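Nonribosomal peptide synthase (Streptomyces sp. MJ635-86F5, PDB 5JJP) adenylates an aliphatic beta-amino acid, probably at the expense of ATP, as an adenylation enzyme of a nonribosomal peptide synthase system. Local coordinates at residues A[116-119]-A[120-124]; A[145-148]-A[149-152]; A[171-174]-A[175-179]; A[197-200]-A[201-205]. One frame throughout, in Å; residues are numbered along the deposited sequence.

Contacts 1, 2 and 3 lie at the surface; contact 4 is buried, its centre about 11 Å from the centre of the chain. Contacts 1 and 2 share helix 120-130: one is its N-terminal turn, the other a turn before strand 151-156 that packs on it, and the two touch each other. Contacts 3 and 4 also touch, because the loop 171-179 runs past the start of helix 201-212. Both 1 and 4 are helix starts, but Pro119 offers only a backbone carbonyl, whereas Ser200 adds a side-chain cap and a water. Contact 2 combines a turn bond with leucine and proline packing, and contact 3 is chiefly polar, an arginine bonding to a backbone carbonyl in an irregular loop.

Contact 1 of 4, residues A[116-119]-A[120-124]; sequences PETP and VQRLR
Pro119 O accepts from Leu123 N at 3.0 Å, the first i to i+4 bond of helix 120-130. The bond is nearly straight at the hydrogen (169°), and the donor lies in the carbonyl plane. Around this oxygen gather the first carbons of two side chains, Arg122 CB at 3.4 Å from Pro119 O and Leu123 CB at 3.7 Å from the same atom. The Arg122 chain runs extended as far as NE (chi1 -173°, CG opposite the backbone N), which carries its guanidinium away from residues 116-119; on the way its CD passes 4.2 Å from Thr118 CG2. Within the helix, Val120 and Arg124 are one turn apart, and Val120 CG2 sits over the centre of one face of the Arg124 guanidinium, 3.7 Å above its plane, while Arg124 NE bonds to Gly145 O. Outward from these, Thr118 OG1 bonds to Ile115 O, Thr118 O takes a bond from Arg143, and Leu123 is buried against Val88 and Glu90 of strand 87-90. Pro119, at the N-cap, has neither a backbone N-H nor a capping side chain, so within this junction the helix start relies on backbone bonding, with aliphatic carbons packed round the accepting carbonyl.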
loop_
_atom_site.group_PDB
_atom_site.type_symbol
_atom_site.label_atom_id
_atom_site.label_comp_id
_atom_site.label_asym_id
_atom_site.label_seq_id
_atom_site.Cartn_x
_atom_site.Cartn_y
_atom_site.Cartn_z
ATOM N N PRO A 116 -8.009 -14.330 5.490
ATOM C CA PRO A 116 -8.407 -15.675 5.913
ATOM C C PRO A 116 -7.766 -16.805 5.104
ATOM O O PRO A 116 -7.446 -17.861 5.669
ATOM C CB PRO A 116 -9.944 -15.664 5.736
ATOM C CG PRO A 116 -10.319 -14.220 5.953
ATOM C CD PRO A 116 -9.185 -13.431 5.367
ATOM N N GLU A 117 -7.549 -16.552 3.810
ATOM C CA GLU A 117 -7.002 -17.541 2.887
ATOM C C GLU A 117 -5.498 -17.660 2.972
ATOM O O GLU A 117 -4.902 -18.462 2.269
ATOM C CB GLU A 117 -7.408 -17.166 1.465
ATOM C CG GLU A 117 -8.925 -17.211 1.202
ATOM C CD GLU A 117 -9.683 -15.969 1.658
ATOM O OE1 GLU A 117 -9.075 -14.920 1.875
ATOM O OE2 GLU A 117 -10.915 -16.054 1.825
ATOM N N THR A 118 -4.857 -16.784 3.732
ATOM C CA THR A 118 -3.420 -16.894 3.929
ATOM C C THR A 118 -3.132 -18.277 4.587
ATOM O O THR A 118 -3.677 -18.583 5.664
ATOM C CB THR A 118 -2.890 -15.787 4.861
ATOM O OG1 THR A 118 -3.134 -14.487 4.301
ATOM C CG2 THR A 118 -1.378 -15.940 5.050
ATOM N N PRO A 119 -2.275 -19.091 3.956
ATOM C CA PRO A 119 -1.965 -20.427 4.471
ATOM C C PRO A 119 -1.479 -20.409 5.912
ATOM O O PRO A 119 -0.609 -19.612 6.285
ATOM C CB PRO A 119 -0.845 -20.909 3.549
ATOM C CG PRO A 119 -1.028 -20.115 2.275
ATOM C CD PRO A 119 -1.430 -18.754 2.788
ATOM N N VAL A 120 -2.052 -21.293 6.714
ATOM C CA VAL A 120 -1.733 -21.386 8.116
ATOM C C VAL A 120 -0.188 -21.576 8.379
ATOM O O VAL A 120 0.349 -21.050 9.345
ATOM C CB VAL A 120 -2.644 -22.480 8.771
ATOM C CG1 VAL A 120 -2.209 -23.865 8.291
ATOM C CG2 VAL A 120 -2.621 -22.453 10.313
ATOM N N GLN A 121 0.507 -22.304 7.514
ATOM C CA GLN A 121 1.934 -22.481 7.659
ATOM C C GLN A 121 2.678 -21.155 7.584
ATOM O O GLN A 121 3.589 -20.899 8.373
ATOM C CB GLN A 121 2.485 -23.440 6.594
ATOM C CG GLN A 121 4.013 -23.477 6.521
ATOM C CD GLN A 121 4.544 -24.547 5.556
ATOM O OE1 GLN A 121 3.855 -24.975 4.612
ATOM N NE2 GLN A 121 5.791 -24.976 5.785
ATOM N N ARG A 122 2.293 -20.312 6.643
ATOM C CA ARG A 122 2.869 -18.943 6.525
ATOM C C ARG A 122 2.511 -18.056 7.701
ATOM O O ARG A 122 3.334 -17.352 8.249
ATOM C CB ARG A 122 2.389 -18.278 5.235
ATOM C CG ARG A 122 3.075 -16.957 4.976
ATOM C CD ARG A 122 2.578 -16.335 3.689
ATOM N NE ARG A 122 3.212 -15.038 3.486
ATOM C CZ ARG A 122 4.483 -14.861 3.118
ATOM N NH1 ARG A 122 5.292 -15.895 2.915
ATOM N NH2 ARG A 122 4.936 -13.629 2.970
ATOM N N LEU A 123 1.272 -18.135 8.107
ATOM C CA LEU A 123 0.807 -17.410 9.273
ATOM C C LEU A 123 1.567 -17.808 10.546
ATOM O O LEU A 123 2.039 -16.950 11.292
ATOM C CB LEU A 123 -0.680 -17.642 9.463
ATOM C CG LEU A 123 -1.321 -16.937 10.646
ATOM C CD1 LEU A 123 -1.072 -15.456 10.487
ATOM C CD2 LEU A 123 -2.811 -17.227 10.684
ATOM N N ARG A 124 1.770 -19.094 10.747
ATOM C CA ARG A 124 2.596 -19.564 11.878
ATOM C C ARG A 124 4.062 -19.124 11.778
ATOM O O ARG A 124 4.690 -18.814 12.808
ATOM C CB ARG A 124 2.524 -21.079 12.047
ATOM C CG ARG A 124 1.262 -21.554 12.747
ATOM C CD ARG A 124 1.394 -23.055 13.087
ATOM N NE ARG A 124 0.087 -23.687 13.235
ATOM C CZ ARG A 124 -0.435 -24.655 12.470
ATOM N NH1 ARG A 124 0.233 -25.196 11.456
ATOM N NH2 ARG A 124 -1.654 -25.095 12.749
#

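Contact 2 of 4, residues A[145-148]-A[149-152]; sequences GLPP and GLGM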
loop_
_atom_site.group_PDB
_atom_site.type_symbol
_atom_site.label_atom_id
_atom_site.label_comp_id
_atom_site.label_asym_id
_atom_site.label_seq_id
_atom_site.Cartn_x
_atom_site.Cartn_y
_atom_site.Cartn_z
ATOM N N GLY A 145 -5.762 -23.012 13.854
ATOM C CA GLY A 145 -4.293 -23.258 13.915
ATOM C C GLY A 145 -3.506 -22.257 14.769
ATOM O O GLY A 145 -2.274 -22.236 14.738
ATOM N N LEU A 146 -4.204 -21.405 15.505
ATOM C CA LEU A 146 -3.483 -20.396 16.283
ATOM C C LEU A 146 -2.812 -20.933 17.563
ATOM O O LEU A 146 -3.356 -21.821 18.234
ATOM C CB LEU A 146 -4.380 -19.267 16.698
ATOM C CG LEU A 146 -4.897 -18.444 15.526
ATOM C CD1 LEU A 146 -6.092 -17.654 15.978
ATOM C CD2 LEU A 146 -3.855 -17.519 14.921
ATOM N N PRO A 147 -1.645 -20.388 17.910
ATOM C CA PRO A 147 -1.118 -20.813 19.208
ATOM C C PRO A 147 -2.018 -20.365 20.381
ATOM O O PRO A 147 -2.552 -19.270 20.394
ATOM C CB PRO A 147 0.328 -20.257 19.202
ATOM C CG PRO A 147 0.596 -19.822 17.784
ATOM C CD PRO A 147 -0.725 -19.486 17.195
ATOM N N PRO A 148 -2.305 -21.285 21.292
ATOM C CA PRO A 148 -2.809 -20.899 22.593
ATOM C C PRO A 148 -1.712 -20.166 23.396
ATOM O O PRO A 148 -0.510 -20.351 23.125
ATOM C CB PRO A 148 -3.086 -22.240 23.267
ATOM C CG PRO A 148 -2.721 -23.326 22.326
ATOM C CD PRO A 148 -1.948 -22.717 21.208
ATOM N N GLY A 149 -2.051 -19.252 24.297
ATOM C CA GLY A 149 -3.075 -18.240 24.140
ATOM C C GLY A 149 -2.494 -16.958 23.560
ATOM O O GLY A 149 -2.119 -16.015 24.248
ATOM N N LEU A 150 -2.393 -16.916 22.255
ATOM C CA LEU A 150 -2.019 -15.657 21.617
ATOM C C LEU A 150 -3.254 -14.787 21.821
ATOM O O LEU A 150 -4.306 -15.312 21.697
ATOM C CB LEU A 150 -1.860 -15.901 20.125
ATOM C CG LEU A 150 -1.631 -14.867 19.032
ATOM C CD1 LEU A 150 -0.371 -14.056 19.235
ATOM C CD2 LEU A 150 -1.613 -15.569 17.717
ATOM N N GLY A 151 -3.120 -13.524 22.215
ATOM C CA GLY A 151 -4.294 -12.632 22.320
ATOM C C GLY A 151 -5.155 -12.756 21.075
ATOM O O GLY A 151 -4.626 -12.815 19.978
ATOM N N MET A 152 -6.460 -12.871 21.255
ATOM C CA MET A 152 -7.361 -12.934 20.112
ATOM C C MET A 152 -8.559 -12.008 20.295
ATOM O O MET A 152 -9.150 -11.924 21.387
ATOM C CB MET A 152 -7.783 -14.333 19.676
ATOM C CG MET A 152 -8.369 -14.313 18.255
ATOM S SD MET A 152 -10.165 -13.980 18.181
ATOM C CE MET A 152 -10.769 -15.563 18.802
#
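Leu150 folds back on Leu146 and Pro147 across a tight turn. Its CG stands anti to the backbone N (chi1 173°), which brings the branch atom CD2 4.1 Å from Leu146 CD2. A similar 4.1 Å separates Leu150 CD2 from Pro147 CD, so a single methyl meets both partners. The two leucines cross at about a right angle and touch through methyls, whereas Leu150 and the Pro147 ring lie side by side, pointing the same way. Leu146 differs, with CG anti to its carbonyl carbon (chi1 -66°); together with its second torsion this turns CD2 to Leu150. The backbone closes the turn with Leu150 N bonded to Pro147 O at 3.0 Å; the donor stands 39° out of the carbonyl plane. Leu150 CB also packs on Pro147 O, at 3.4 Å. This is a beta-turn in which the peptide between Pro148 and Gly149 is cis, a rare arrangement before a residue other than proline. Beyond the turn, Phe135 of strand 134-138 meets both leucines, and Ile127 of helix 120-130 touches Pro147 and Leu150. The turn therefore presents its leucines and Pro147 to strand and helix while Pro148 and Gly149 stay exposed at its corner: one backbone bond and a cis peptide shape the reversal, and apolar contacts seat it against strand 134-138 and helix 120-130.

Contact 3 of 4, residues A[171-174]-A[175-179]; sequences RRRR and QVVET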
loop_
_atom_site.group_PDB
_atom_site.type_symbol
_atom_site.label_atom_id
_atom_site.label_comp_id
_atom_site.label_asym_id
_atom_site.label_seq_id
_atom_site.Cartn_x
_atom_site.Cartn_y
_atom_site.Cartn_z
ATOM N N ARG A 171 4.016 -1.336 30.437
ATOM C CA ARG A 171 4.245 -0.387 29.369
ATOM C C ARG A 171 5.447 0.507 29.609
ATOM O O ARG A 171 5.650 0.999 30.708
ATOM C CB ARG A 171 3.023 0.500 29.183
ATOM C CG ARG A 171 1.883 -0.186 28.438
ATOM C CD ARG A 171 0.717 0.779 28.360
ATOM N NE ARG A 171 -0.277 0.307 27.406
ATOM C CZ ARG A 171 -1.510 0.775 27.293
ATOM N NH1 ARG A 171 -1.938 1.737 28.101
ATOM N NH2 ARG A 171 -2.311 0.290 26.347
ATOM N N ARG A 172 6.266 0.688 28.579
ATOM C CA ARG A 172 7.485 1.473 28.700
ATOM C C ARG A 172 7.500 2.683 27.787
ATOM O O ARG A 172 8.406 3.498 27.847
ATOM C CB ARG A 172 8.688 0.570 28.426
ATOM C CG ARG A 172 8.670 -0.695 29.293
ATOM C CD ARG A 172 9.922 -1.531 29.089
ATOM N NE ARG A 172 10.122 -2.626 30.037
ATOM C CZ ARG A 172 11.117 -3.514 29.943
ATOM N NH1 ARG A 172 12.009 -3.429 28.945
ATOM N NH2 ARG A 172 11.216 -4.498 30.850
ATOM N N ARG A 173 6.506 2.777 26.905
ATOM C CA ARG A 173 6.449 3.854 25.932
ATOM C C ARG A 173 5.271 4.725 26.289
ATOM O O ARG A 173 4.181 4.203 26.590
ATOM C CB ARG A 173 6.285 3.291 24.515
ATOM C CG ARG A 173 7.553 2.662 23.941
ATOM C CD ARG A 173 8.613 3.691 23.599
ATOM N NE ARG A 173 8.042 4.782 22.815
ATOM C CZ ARG A 173 7.918 4.800 21.489
ATOM N NH1 ARG A 173 8.385 3.827 20.744
ATOM N NH2 ARG A 173 7.371 5.866 20.900
ATOM N N ARG A 174 5.518 6.034 26.239
ATOM C CA ARG A 174 4.547 7.084 26.494
ATOM C C ARG A 174 3.632 7.335 25.293
ATOM O O ARG A 174 2.419 7.352 25.432
ATOM C CB ARG A 174 5.302 8.388 26.823
ATOM C CG ARG A 174 4.439 9.598 27.193
ATOM C CD ARG A 174 5.244 10.642 27.971
ATOM N NE ARG A 174 5.803 10.079 29.205
ATOM C CZ ARG A 174 5.160 10.010 30.374
ATOM N NH1 ARG A 174 3.924 10.502 30.508
ATOM N NH2 ARG A 174 5.757 9.451 31.430
ATOM N N GLN A 175 4.228 7.455 24.110
ATOM C CA GLN A 175 3.593 8.131 22.996
ATOM C C GLN A 175 4.172 7.627 21.678
ATOM O O GLN A 175 5.386 7.595 21.515
ATOM C CB GLN A 175 3.914 9.618 23.186
ATOM C CG GLN A 175 3.468 10.565 22.087
ATOM C CD GLN A 175 1.956 10.653 21.947
ATOM O OE1 GLN A 175 1.259 11.047 22.879
ATOM N NE2 GLN A 175 1.453 10.331 20.762
ATOM N N VAL A 176 3.332 7.250 20.718
ATOM C CA VAL A 176 3.823 6.911 19.377
ATOM C C VAL A 176 4.453 8.146 18.677
ATOM O O VAL A 176 3.943 9.252 18.789
ATOM C CB VAL A 176 2.739 6.302 18.505
ATOM C CG1 VAL A 176 1.610 7.275 18.208
ATOM C CG2 VAL A 176 3.341 5.798 17.181
ATOM N N VAL A 177 5.548 7.943 17.962
ATOM C CA VAL A 177 6.150 9.018 17.180
ATOM C C VAL A 177 6.399 8.531 15.784
ATOM O O VAL A 177 6.396 7.321 15.550
ATOM C CB VAL A 177 7.460 9.539 17.809
ATOM C CG1 VAL A 177 7.174 10.132 19.195
ATOM C CG2 VAL A 177 8.481 8.424 17.962
ATOM N N GLU A 178 6.668 9.459 14.844
ATOM C CA GLU A 178 6.708 9.093 13.436
ATOM C C GLU A 178 7.852 8.135 13.032
ATOM O O GLU A 178 7.783 7.537 11.974
ATOM C CB GLU A 178 6.692 10.333 12.547
ATOM C CG GLU A 178 7.935 11.174 12.577
ATOM C CD GLU A 178 7.711 12.547 11.918
ATOM O OE1 GLU A 178 8.059 12.714 10.727
ATOM O OE2 GLU A 178 7.204 13.473 12.586
ATOM N N THR A 179 8.903 8.045 13.824
ATOM C CA THR A 179 10.002 7.071 13.581
ATOM C C THR A 179 9.603 5.654 14.011
ATOM O O THR A 179 10.274 4.702 13.707
ATOM C CB THR A 179 11.294 7.479 14.322
ATOM O OG1 THR A 179 11.014 7.761 15.687
ATOM C CG2 THR A 179 11.808 8.757 13.768
#
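Arg173 reaches forward along the chain to Gln175, and its NH2 bonds to Gln175 O at 2.7 Å. The bond is short but bent, with an angle of 132° at the hydrogen; the donor is tilted from the carbonyl plane and the oxygen from the guanidinium plane. Bends at chi2 and chi3 (-71° and -49°) curl the Arg173 chain round so that its guanidinium lies beside residues 175-177, and NH2 then comes within 4.1 Å of Val177 CG2. The other terminal nitrogen, NH1, forms a salt bridge with Asp180, whose carboxylate also takes the N-H of Val177. A leucine in place of Arg173 would probably leave the Gln175 carbonyl without this donor and Asp180 without its positive mate. Gln175 itself turns its side chain outward, bent at chi2, and its NE2 makes a weak bond of 3.4 Å to Val176 O. Arg174 and Gln175 cross at about a right angle, with Arg174 CG 4.0 Å from Gln175 CB, and the guanidinium of Arg174 leads away from the later residues. Here, in a loop without regular helix or strand, the contact is mainly polar: one arginine is shared between a backbone carbonyl and a carboxylate, and the carboxylate of Asp180 would be expected to stabilise the positive charge of Arg173 beside the Gln175 carbonyl.

Contact 4 of 4, residues A[197-200]-A[201-205]; sequences VVMS and HRANI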
loop_
_atom_site.group_PDB
_atom_site.type_symbol
_atom_site.label_atom_id
_atom_site.label_comp_id
_atom_site.label_asym_id
_atom_site.label_seq_id
_atom_site.Cartn_x
_atom_site.Cartn_y
_atom_site.Cartn_z
ATOM N N VAL A 197 9.420 -6.738 6.281
ATOM C CA VAL A 197 9.712 -5.369 5.936
ATOM C C VAL A 197 9.027 -4.437 6.937
ATOM O O VAL A 197 7.806 -4.445 7.055
ATOM C CB VAL A 197 9.264 -5.074 4.488
ATOM C CG1 VAL A 197 9.367 -3.577 4.167
ATOM C CG2 VAL A 197 10.110 -5.871 3.542
ATOM N N VAL A 198 9.810 -3.616 7.614
ATOM C CA VAL A 198 9.304 -2.762 8.656
ATOM C C VAL A 198 9.185 -1.358 8.073
ATOM O O VAL A 198 10.179 -0.769 7.697
ATOM C CB VAL A 198 10.256 -2.711 9.880
ATOM C CG1 VAL A 198 9.723 -1.803 10.966
ATOM C CG2 VAL A 198 10.500 -4.119 10.427
ATOM N N MET A 199 7.953 -0.830 8.002
ATOM C CA MET A 199 7.752 0.532 7.461
ATOM C C MET A 199 7.359 1.509 8.559
ATOM O O MET A 199 6.394 1.275 9.257
ATOM C CB MET A 199 6.668 0.513 6.394
ATOM C CG MET A 199 6.587 1.783 5.589
ATOM S SD MET A 199 8.094 2.136 4.633
ATOM C CE MET A 199 7.978 0.775 3.454
ATOM N N SER A 200 8.087 2.604 8.701
ATOM C CA SER A 200 7.748 3.630 9.677
ATOM C C SER A 200 6.560 4.493 9.175
ATOM O O SER A 200 6.243 4.518 7.991
ATOM C CB SER A 200 8.965 4.538 9.944
ATOM O OG SER A 200 9.212 5.467 8.883
ATOM N N HIS A 201 5.970 5.251 10.085
ATOM C CA HIS A 201 4.993 6.236 9.725
ATOM C C HIS A 201 5.601 7.245 8.787
ATOM O O HIS A 201 5.018 7.662 7.778
ATOM C CB HIS A 201 4.460 6.933 10.971
ATOM C CG HIS A 201 3.637 6.056 11.844
ATOM N ND1 HIS A 201 2.259 6.030 11.779
ATOM C CD2 HIS A 201 3.983 5.172 12.810
ATOM C CE1 HIS A 201 1.796 5.142 12.648
ATOM N NE2 HIS A 201 2.823 4.628 13.303
ATOM N N ARG A 202 6.703 7.786 9.227
ATOM C CA ARG A 202 7.386 8.846 8.514
ATOM C C ARG A 202 7.594 8.426 7.067
ATOM O O ARG A 202 7.389 9.214 6.141
ATOM C CB ARG A 202 8.684 9.079 9.273
ATOM C CG ARG A 202 9.774 9.840 8.582
ATOM C CD ARG A 202 10.983 10.075 9.485
ATOM N NE ARG A 202 11.877 8.935 9.601
ATOM C CZ ARG A 202 13.111 9.003 10.140
ATOM N NH1 ARG A 202 13.594 10.138 10.598
ATOM N NH2 ARG A 202 13.869 7.918 10.255
ATOM N N ALA A 203 8.015 7.179 6.860
ATOM C CA ALA A 203 8.419 6.739 5.527
ATOM C C ALA A 203 7.213 6.620 4.648
ATOM O O ALA A 203 7.267 6.987 3.471
ATOM C CB ALA A 203 9.156 5.426 5.569
ATOM N N ASN A 204 6.153 6.037 5.172
ATOM C CA ASN A 204 4.978 5.851 4.353
ATOM C C ASN A 204 4.261 7.169 4.090
ATOM O O ASN A 204 3.782 7.423 2.986
ATOM C CB ASN A 204 4.038 4.763 4.893
ATOM C CG ASN A 204 3.091 4.252 3.814
ATOM O OD1 ASN A 204 3.525 3.922 2.677
ATOM N ND2 ASN A 204 1.833 4.272 4.102
ATOM N N ILE A 205 4.289 8.054 5.073
ATOM C CA ILE A 205 3.780 9.413 4.877
ATOM C C ILE A 205 4.566 10.108 3.764
ATOM O O ILE A 205 3.988 10.803 2.908
ATOM C CB ILE A 205 3.797 10.196 6.185
ATOM C CG1 ILE A 205 2.678 9.703 7.105
ATOM C CG2 ILE A 205 3.563 11.680 5.931
ATOM C CD1 ILE A 205 2.841 10.137 8.524
HETATM O O HOH W 1 11.869 5.920 8.395
#
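Ser200 OG is gripped by two groups: it accepts from Ala203 N at 2.9 Å, capping the helix as its N-cap residue, and it bonds to a water 2.7 Å away. That water in turn accepts from Arg202 NE at 3.2 Å, lying in plane at the guanidinium edge. The serine hydroxyl can face the helix start because OG sits between the backbone N and the carbonyl carbon (chi1 76°). Ser200 O also takes Asn204 N at 3.2 Å, the first i to i+4 bond of the helix. With an alanine here in place of Ser200, the Ala203 N-H would probably lose its cap and the water one of its partners. Next to the cap, Met199 SD lies 3.6 Å from Ala203 CB, its chain bent at chi2 and chi3, and Met199 CG meets Asn204 CB at 4.0 Å. Strand 197-200 leads into helix 201-205 without an intervening residue, the axes of the short segments at 79°. The strand is the middle one of an antiparallel sheet, between 181-186 and 393-394; Tyr183 of the former touches Met199 and Asn204, while Leu31 of helix 31-37 gives its backbone N-H to His201 ND1 and touches Asn204 and Ile205.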